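PDB 2G5D: GNA33 from Neisseria gonorrhoeae FA 1090, which probably acts as a lytic transglycosylase, cleaving the glycosidic bond between N-acetylmuramic acid and N-acetylglucosamine in peptidoglycan with formation of a 1,6-anhydro ring. Local coordinates for residues 63-68 against 79-84; 272-277 against 302-307; 354-359 against 365-370. One frame throughout, in Å; residues are numbered along the deposited sequence.

In the fold
Contact 1 is wholly buried, contacts 2 and 3 only in part, and none touches another. Contacts 1 and 3 are neighbours, their nearest atoms about 5 Å apart: Phe-65 of contact 1 rests on Met-371, in the same strand 365-375 that supplies one half of contact 3. Contact 2 lies on the other side of the chain's centre, its own centre 44 Å from that of contact 1. The chemistry changes with place. Contact 1 joins two helices through a ring, a methyl and a disulfide sulfur; contact 2 pairs helices of the MltA-specific insert by apolar packing plus a tyrosine-carboxylate bond; contact 3, in the 3D domain, is a backbone-bonded hairpin.

Contact 1: 63-68 against 79-84; sequences QSFRLG and QDVCAQ
A small, buried helix-helix contact joins helices 58-72 and 79-86, with the ring of Phe-65 reaching from the first to Val-81 and Cys-82 on the second. No hydrogen bond crosses between the two segments. The ring comes in with its far end leading: CZ of Phe-65 lies 3.9 Å from CG2 of Val-81, a methyl that sits at the ring edge, near its plane. The ring is brought across by a first torsion that sets CG of Phe-65 trans to the backbone N (chi1 -172°). The carbonyl O of Val-81 also lies at the ring edge, in its plane, 3.9 Å from CE2 of Phe-65. Cys-82 adds a sulfur-aromatic contact, its SG standing 4.8 Å from the Phe-65 ring centroid and oblique to the ring, 43° off the normal. That sulfur is held by its disulfide to Cys-69, next along the chain after Gly-68, so a covalent link between the same two helices lies beside the aromatic contact. Phe-98 of helix 92-102 and Met-371 of strand 365-375 also touch Phe-65. Together these features make a disulfide-linked helical hairpin, with an aromatic side chain packed against one sulfur of the cross-link.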
loop_
_atom_site.group_PDB
_atom_site.type_symbol
_atom_site.label_atom_id
_atom_site.label_comp_id
_atom_site.label_asym_id
_atom_site.label_seq_id
_atom_site.Cartn_x
_atom_site.Cartn_y
_atom_site.Cartn_z
ATOM N N GLN A 63 1.382 0.729 19.663
ATOM C CA GLN A 63 1.832 -0.469 18.932
ATOM C C GLN A 63 2.178 -0.132 17.476
ATOM O O GLN A 63 3.247 -0.487 16.974
ATOM C CB GLN A 63 0.760 -1.560 18.952
ATOM C CG GLN A 63 0.655 -2.296 20.280
ATOM C CD GLN A 63 -0.511 -3.237 20.298
ATOM O OE1 GLN A 63 -1.671 -2.809 20.245
ATOM N NE2 GLN A 63 -0.233 -4.505 20.371
ATOM N N SER A 64 1.271 0.563 16.800
ATOM C CA SER A 64 1.450 0.883 15.392
ATOM C C SER A 64 2.684 1.788 15.197
ATOM O O SER A 64 3.524 1.526 14.323
ATOM C CB SER A 64 0.163 1.521 14.868
ATOM O OG SER A 64 0.178 1.703 13.471
ATOM N N PHE A 65 2.828 2.823 16.031
ATOM C CA PHE A 65 4.021 3.720 15.962
ATOM C C PHE A 65 5.354 2.986 16.168
ATOM O O PHE A 65 6.329 3.250 15.458
ATOM C CB PHE A 65 3.908 4.920 16.933
ATOM C CG PHE A 65 5.006 5.957 16.747
ATOM C CD1 PHE A 65 5.104 6.699 15.571
ATOM C CD2 PHE A 65 5.951 6.171 17.747
ATOM C CE1 PHE A 65 6.132 7.642 15.395
ATOM C CE2 PHE A 65 6.987 7.121 17.594
ATOM C CZ PHE A 65 7.073 7.862 16.421
ATOM N N ARG A 66 5.393 2.094 17.161
ATOM C CA ARG A 66 6.559 1.246 17.479
ATOM C C ARG A 66 7.001 0.381 16.307
ATOM O O ARG A 66 8.203 0.227 16.072
ATOM C CB ARG A 66 6.281 0.327 18.700
ATOM C CG ARG A 66 6.421 0.954 20.118
ATOM C CD ARG A 66 6.540 -0.198 21.136
ATOM N NE ARG A 66 6.442 0.234 22.531
ATOM C CZ ARG A 66 6.585 -0.576 23.584
ATOM N NH1 ARG A 66 6.847 -1.865 23.408
ATOM N NH2 ARG A 66 6.465 -0.095 24.816
ATOM N N LEU A 67 6.037 -0.186 15.568
ATOM C CA LEU A 67 6.345 -0.948 14.346
ATOM C C LEU A 67 7.042 -0.075 13.273
ATOM O O LEU A 67 8.018 -0.495 12.651
ATOM C CB LEU A 67 5.063 -1.601 13.781
ATOM C CG LEU A 67 4.363 -2.708 14.578
ATOM C CD1 LEU A 67 2.873 -2.882 14.186
ATOM C CD2 LEU A 67 5.070 -4.025 14.454
ATOM N N GLY A 68 6.536 1.137 13.056
ATOM C CA GLY A 68 7.154 2.054 12.105
ATOM C C GLY A 68 8.571 2.462 12.514
ATOM O O GLY A 68 9.420 2.651 11.656
ATOM N N GLN A 79 14.578 10.160 16.367
ATOM C CA GLN A 79 15.305 9.239 17.240
ATOM C C GLN A 79 14.749 9.198 18.660
ATOM O O GLN A 79 14.522 8.121 19.209
ATOM C CB GLN A 79 16.804 9.598 17.317
ATOM C CG GLN A 79 17.543 9.669 15.978
ATOM C CD GLN A 79 17.666 11.092 15.424
ATOM O OE1 GLN A 79 16.764 11.923 15.568
ATOM N NE2 GLN A 79 18.790 11.368 14.783
ATOM N N ASP A 80 14.582 10.380 19.254
ATOM C CA ASP A 80 14.045 10.539 20.609
ATOM C C ASP A 80 12.596 10.039 20.800
ATOM O O ASP A 80 12.323 9.305 21.763
ATOM C CB ASP A 80 14.184 12.001 21.069
ATOM C CG ASP A 80 15.550 12.304 21.630
ATOM O OD1 ASP A 80 15.810 13.498 21.903
ATOM O OD2 ASP A 80 16.365 11.357 21.813
ATOM N N VAL A 81 11.682 10.425 19.907
ATOM C CA VAL A 81 10.304 9.885 19.976
ATOM C C VAL A 81 10.264 8.357 19.808
ATOM O O VAL A 81 9.545 7.659 20.531
ATOM C CB VAL A 81 9.266 10.615 19.043
ATOM C CG1 VAL A 81 9.010 12.069 19.530
ATOM C CG2 VAL A 81 9.681 10.562 17.540
ATOM N N CYS A 82 11.049 7.831 18.871
ATOM C CA CYS A 82 11.116 6.369 18.693
ATOM C C CYS A 82 11.707 5.618 19.892
ATOM O O CYS A 82 11.183 4.574 20.293
ATOM C CB CYS A 82 11.808 6.010 17.382
ATOM S SG CYS A 82 10.696 6.209 15.971
ATOM N N ALA A 83 12.789 6.149 20.467
ATOM C CA ALA A 83 13.344 5.587 21.694
ATOM C C ALA A 83 12.308 5.636 22.823
ATOM O O ALA A 83 12.086 4.642 23.525
ATOM C CB ALA A 83 14.628 6.318 22.102
ATOM N N GLN A 84 11.658 6.787 22.970
ATOM C CA GLN A 84 10.696 7.001 24.055
ATOM C C GLN A 84 9.445 6.123 23.906
ATOM O O GLN A 84 8.871 5.683 24.906
ATOM C CB GLN A 84 10.296 8.474 24.122
ATOM C CG GLN A 84 9.517 8.844 25.382
ATOM C CD GLN A 84 10.322 8.585 26.655
ATOM O OE1 GLN A 84 11.546 8.685 26.652
ATOM N NE2 GLN A 84 9.634 8.257 27.746
#

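Contact 2: 272-277 against 302-307; sequences GRYMAD and LAEVLG
Tyr-274 and Val-305, the two residues most buried by this contact, meet where helix 271-276 passes helix 302-306, and Glu-304 and Met-275 join them. The short helical segments run at 122° to each other, 10.5 Å apart at closest approach. Tyr-274 extends its ring across the gap because its CG is trans to the backbone N (chi1 174°). Along one edge of that ring, CE2 of Tyr-274 lies 3.9 Å from CG2 of Val-305. The same methyl also touches CG of Met-275, while the other branch packs on the methionine alone: CG1 of Val-305 is 3.8 Å from CG of Met-275 and 3.9 Å from SD of Met-275, the two side chains crossing at about a right angle. Met-275 in turn packs on Ile-291, Tyr-294 and Met-295 of helix 288-297.

Beyond the valine the phenol reaches Glu-304. Tyr-274 OH donates to OE2 of Glu-304 at 2.6 Å, meeting the oxygen on its anti side and 18° out of the carboxylate plane. Ring and carboxylate planes stand nearly perpendicular, with OE2 at the ring edge. The same OE2 is hydrogen-bonded to Tyr-280 OH, while OE1 forms a salt bridge with Arg-301. With two phenols on one oxygen and a guanidinium on the other, both oxygens of the carboxylate are engaged beside the apolar Tyr-Val-Met packing, a setting that limits its rotation and is consistent with a charged Glu-304.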
loop_
_atom_site.group_PDB
_atom_site.type_symbol
_atom_site.label_atom_id
_atom_site.label_comp_id
_atom_site.label_asym_id
_atom_site.label_seq_id
_atom_site.Cartn_x
_atom_site.Cartn_y
_atom_site.Cartn_z
ATOM N N GLY A 272 -12.449 -4.394 -14.511
ATOM C CA GLY A 272 -13.816 -3.977 -14.200
ATOM C C GLY A 272 -14.396 -2.945 -15.156
ATOM O O GLY A 272 -15.575 -3.012 -15.497
ATOM N N ARG A 273 -13.564 -1.996 -15.583
ATOM C CA ARG A 273 -13.959 -1.000 -16.579
ATOM C C ARG A 273 -13.986 -1.613 -17.969
ATOM O O ARG A 273 -14.788 -1.204 -18.808
ATOM C CB ARG A 273 -13.040 0.228 -16.558
ATOM C CG ARG A 273 -13.182 1.103 -15.318
ATOM C CD ARG A 273 -12.373 2.404 -15.415
ATOM N NE ARG A 273 -11.836 2.772 -14.106
ATOM C CZ ARG A 273 -10.554 2.664 -13.753
ATOM N NH1 ARG A 273 -9.641 2.236 -14.623
ATOM N NH2 ARG A 273 -10.179 3.002 -12.525
ATOM N N TYR A 274 -13.111 -2.590 -18.213
ATOM C CA TYR A 274 -13.123 -3.331 -19.474
ATOM C C TYR A 274 -14.423 -4.128 -19.653
ATOM O O TYR A 274 -15.054 -4.072 -20.712
ATOM C CB TYR A 274 -11.907 -4.256 -19.595
ATOM C CG TYR A 274 -11.960 -5.153 -20.817
ATOM C CD1 TYR A 274 -11.593 -4.667 -22.072
ATOM C CD2 TYR A 274 -12.396 -6.481 -20.723
ATOM C CE1 TYR A 274 -11.650 -5.478 -23.210
ATOM C CE2 TYR A 274 -12.456 -7.303 -21.854
ATOM C CZ TYR A 274 -12.078 -6.790 -23.094
ATOM O OH TYR A 274 -12.127 -7.580 -24.224
ATOM N N MET A 275 -14.812 -4.866 -18.615
ATOM C CA MET A 275 -16.006 -5.704 -18.639
ATOM C C MET A 275 -17.313 -4.929 -18.803
ATOM O O MET A 275 -18.262 -5.443 -19.394
ATOM C CB MET A 275 -16.072 -6.542 -17.366
ATOM C CG MET A 275 -15.078 -7.690 -17.330
ATOM S SD MET A 275 -15.155 -8.550 -15.768
ATOM C CE MET A 275 -16.543 -9.639 -16.035
ATOM N N ALA A 276 -17.347 -3.700 -18.283
ATOM C CA ALA A 276 -18.554 -2.872 -18.247
ATOM C C ALA A 276 -18.995 -2.390 -19.626
ATOM O O ALA A 276 -20.196 -2.374 -19.936
ATOM C CB ALA A 276 -18.355 -1.697 -17.317
ATOM N N ASP A 277 -18.027 -1.990 -20.446
ATOM C CA ASP A 277 -18.313 -1.569 -21.812
ATOM C C ASP A 277 -18.025 -2.667 -22.838
ATOM O O ASP A 277 -17.671 -2.373 -23.983
ATOM C CB ASP A 277 -17.559 -0.278 -22.153
ATOM C CG ASP A 277 -16.053 -0.422 -22.011
ATOM O OD1 ASP A 277 -15.485 0.206 -21.089
ATOM O OD2 ASP A 277 -15.441 -1.147 -22.827
ATOM N N LEU A 302 -12.335 -15.728 -19.562
ATOM C CA LEU A 302 -11.327 -15.591 -18.492
ATOM C C LEU A 302 -10.003 -15.027 -18.982
ATOM O O LEU A 302 -9.486 -14.029 -18.426
ATOM C CB LEU A 302 -11.059 -16.962 -17.854
ATOM C CG LEU A 302 -10.674 -17.171 -16.376
ATOM C CD1 LEU A 302 -9.553 -18.207 -16.240
ATOM C CD2 LEU A 302 -10.324 -15.891 -15.651
ATOM N N ALA A 303 -9.434 -15.684 -19.999
ATOM C CA ALA A 303 -8.139 -15.280 -20.567
ATOM C C ALA A 303 -8.187 -13.846 -21.103
ATOM O O ALA A 303 -7.360 -13.002 -20.732
ATOM C CB ALA A 303 -7.700 -16.260 -21.653
ATOM N N GLU A 304 -9.180 -13.575 -21.946
ATOM C CA GLU A 304 -9.404 -12.260 -22.542
ATOM C C GLU A 304 -9.410 -11.105 -21.531
ATOM O O GLU A 304 -8.746 -10.087 -21.729
ATOM C CB GLU A 304 -10.747 -12.297 -23.263
ATOM C CG GLU A 304 -11.194 -11.003 -23.902
ATOM C CD GLU A 304 -12.689 -10.995 -24.155
ATOM O OE1 GLU A 304 -13.249 -12.070 -24.456
ATOM O OE2 GLU A 304 -13.303 -9.921 -24.038
ATOM N N VAL A 305 -10.194 -11.263 -20.469
ATOM C CA VAL A 305 -10.449 -10.198 -19.518
ATOM C C VAL A 305 -9.218 -9.972 -18.643
ATOM O O VAL A 305 -8.763 -8.828 -18.509
ATOM C CB VAL A 305 -11.715 -10.476 -18.660
ATOM C CG1 VAL A 305 -11.793 -9.518 -17.469
ATOM C CG2 VAL A 305 -12.965 -10.340 -19.508
ATOM N N LEU A 306 -8.672 -11.063 -18.091
ATOM C CA LEU A 306 -7.456 -11.005 -17.262
ATOM C C LEU A 306 -6.256 -10.450 -18.034
ATOM O O LEU A 306 -5.516 -9.613 -17.518
ATOM C CB LEU A 306 -7.145 -12.375 -16.657
ATOM C CG LEU A 306 -7.645 -12.669 -15.230
ATOM C CD1 LEU A 306 -9.068 -12.204 -14.949
ATOM C CD2 LEU A 306 -7.500 -14.138 -14.910
ATOM N N GLY A 307 -6.093 -10.888 -19.282
ATOM C CA GLY A 307 -5.049 -10.361 -20.153
ATOM C C GLY A 307 -5.105 -8.876 -20.499
ATOM O O GLY A 307 -4.143 -8.334 -21.006
#

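Contact 3: 354-359 against 365-370; sequences FVATAH and ALNRLI
Val-355 and Arg-368 face each other as a hydrogen-bonded pair in the antiparallel hairpin of strands 352-358 and 365-375, and Thr-357 and Leu-366 form the next such pair. The bond from Val-355 N to Arg-368 O is 3.0 Å long and nearly straight at 170°. Leu-366 N also points straight at Thr-357 O, but approaches from above the carbonyl plane, 53° out of it.

The tightly packed end holds Phe-354, Leu-369, Val-355 and Ile-370. One face of the Phe-354 ring lies over the backbone O of Arg-368, which stands 3.8 Å above the ring plane and offset toward its rim, while CD1 of Phe-354 is 4.1 Å from CB of Leu-369. Met-50, Pro-51 and Gln-56 also touch the Phe-354 side chain. On the other sheet face, CG2 of Val-355 meets CD1 of Ile-370, and both residues rest on Val-385 of strand 384-391. The hairpin falls within the 3D domain, a family of the double-psi beta-barrel clan; strand 403-413 pairs along the other side of strand 352-358.

Toward the turn, the looser, wetter side is the face that carries Asn-367. A water there donates to both Thr-357 O and Asn-367 OD1, bridging the strands, 2.7 Å from the amide oxygen of Asn-367, and Ala-365 nearby lies exposed. On the opposite face Leu-366 stays buried: its CD2 sits over the centre of the Arg-368 guanidinium, whose NH1 is held by Glu-337 and Tyr-387, and Leu-366 CB packs on the backbone N of His-359 at 3.4 Å.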
loop_
_atom_site.group_PDB
_atom_site.type_symbol
_atom_site.label_atom_id
_atom_site.label_comp_id
_atom_site.label_asym_id
_atom_site.label_seq_id
_atom_site.Cartn_x
_atom_site.Cartn_y
_atom_site.Cartn_z
ATOM N N PHE A 354 -4.097 11.717 12.757
ATOM C CA PHE A 354 -5.473 11.604 13.205
ATOM C C PHE A 354 -6.452 11.810 12.057
ATOM O O PHE A 354 -6.375 12.819 11.343
ATOM C CB PHE A 354 -5.753 12.591 14.324
ATOM C CG PHE A 354 -6.950 12.242 15.124
ATOM C CD1 PHE A 354 -6.814 11.512 16.316
ATOM C CD2 PHE A 354 -8.222 12.621 14.694
ATOM C CE1 PHE A 354 -7.949 11.159 17.076
ATOM C CE2 PHE A 354 -9.351 12.286 15.446
ATOM C CZ PHE A 354 -9.209 11.547 16.636
ATOM N N VAL A 355 -7.370 10.851 11.894
ATOM C CA VAL A 355 -8.368 10.860 10.835
ATOM C C VAL A 355 -9.744 10.861 11.465
ATOM O O VAL A 355 -10.099 9.960 12.220
ATOM C CB VAL A 355 -8.213 9.649 9.839
ATOM C CG1 VAL A 355 -9.262 9.716 8.692
ATOM C CG2 VAL A 355 -6.851 9.634 9.250
ATOM N N ALA A 356 -10.474 11.939 11.179
ATOM C CA ALA A 356 -11.872 12.100 11.484
ATOM C C ALA A 356 -12.692 11.813 10.222
ATOM O O ALA A 356 -12.670 12.579 9.255
ATOM C CB ALA A 356 -12.130 13.539 11.973
ATOM N N THR A 357 -13.422 10.700 10.229
ATOM C CA THR A 357 -14.202 10.326 9.054
ATOM C C THR A 357 -15.502 9.608 9.425
ATOM O O THR A 357 -16.017 9.785 10.530
ATOM C CB THR A 357 -13.304 9.590 7.972
ATOM O OG1 THR A 357 -14.054 9.343 6.779
ATOM C CG2 THR A 357 -12.685 8.304 8.498
ATOM N N ALA A 358 -16.055 8.846 8.490
ATOM C CA ALA A 358 -17.210 7.999 8.772
ATOM C C ALA A 358 -16.863 6.532 8.526
ATOM O O ALA A 358 -16.179 6.203 7.552
ATOM C CB ALA A 358 -18.393 8.420 7.932
ATOM N N HIS A 359 -17.315 5.666 9.431
ATOM C CA HIS A 359 -17.208 4.220 9.260
ATOM C C HIS A 359 -17.892 3.771 7.955
ATOM O O HIS A 359 -19.050 4.103 7.735
ATOM C CB HIS A 359 -17.793 3.499 10.474
ATOM C CG HIS A 359 -17.482 2.035 10.514
ATOM N ND1 HIS A 359 -18.117 1.113 9.706
ATOM C CD2 HIS A 359 -16.606 1.332 11.270
ATOM C CE1 HIS A 359 -17.638 -0.090 9.958
ATOM N NE2 HIS A 359 -16.723 0.015 10.906
ATOM N N ALA A 365 -19.376 7.893 13.357
ATOM C CA ALA A 365 -18.093 8.588 13.449
ATOM C C ALA A 365 -16.928 7.612 13.641
ATOM O O ALA A 365 -16.953 6.765 14.551
ATOM C CB ALA A 365 -18.126 9.643 14.575
ATOM N N LEU A 366 -15.928 7.743 12.768
ATOM C CA LEU A 366 -14.747 6.903 12.798
ATOM C C LEU A 366 -13.557 7.843 13.012
ATOM O O LEU A 366 -13.092 8.433 12.062
ATOM C CB LEU A 366 -14.583 6.169 11.461
ATOM C CG LEU A 366 -13.885 4.809 11.356
ATOM C CD1 LEU A 366 -12.805 4.866 10.283
ATOM C CD2 LEU A 366 -13.330 4.269 12.679
ATOM N N ASN A 367 -13.126 7.996 14.267
ATOM C CA ASN A 367 -12.021 8.914 14.655
ATOM C C ASN A 367 -10.873 8.117 15.263
ATOM O O ASN A 367 -11.037 7.425 16.282
ATOM C CB ASN A 367 -12.483 10.006 15.656
ATOM C CG ASN A 367 -13.707 10.800 15.179
ATOM O OD1 ASN A 367 -13.797 11.215 14.038
ATOM N ND2 ASN A 367 -14.641 11.023 16.082
ATOM N N ARG A 368 -9.703 8.189 14.635
ATOM C CA ARG A 368 -8.638 7.258 14.913
ATOM C C ARG A 368 -7.282 7.918 14.799
ATOM O O ARG A 368 -7.020 8.598 13.821
ATOM C CB ARG A 368 -8.697 6.096 13.893
ATOM C CG ARG A 368 -9.876 5.126 14.070
ATOM C CD ARG A 368 -9.435 3.899 14.859
ATOM N NE ARG A 368 -10.584 3.177 15.392
ATOM C CZ ARG A 368 -11.195 2.148 14.802
ATOM N NH1 ARG A 368 -10.787 1.670 13.616
ATOM N NH2 ARG A 368 -12.251 1.592 15.412
ATOM N N LEU A 369 -6.420 7.715 15.789
ATOM C CA LEU A 369 -5.002 8.031 15.601
ATOM C C LEU A 369 -4.309 6.858 14.936
ATOM O O LEU A 369 -3.949 5.874 15.603
ATOM C CB LEU A 369 -4.292 8.385 16.915
ATOM C CG LEU A 369 -2.838 8.845 16.724
ATOM C CD1 LEU A 369 -2.804 10.105 15.869
ATOM C CD2 LEU A 369 -2.216 9.097 18.090
ATOM N N ILE A 370 -4.109 6.982 13.618
ATOM C CA ILE A 370 -3.362 5.992 12.814
ATOM C C ILE A 370 -1.933 6.444 12.557
ATOM O O ILE A 370 -1.575 7.531 12.922
ATOM C CB ILE A 370 -4.105 5.679 11.493
ATOM C CG1 ILE A 370 -4.027 6.854 10.512
ATOM C CG2 ILE A 370 -5.589 5.271 11.820
ATOM C CD1 ILE A 370 -4.261 6.508 9.066
HETATM O O HOH W 1 -15.810 11.799 12.394
#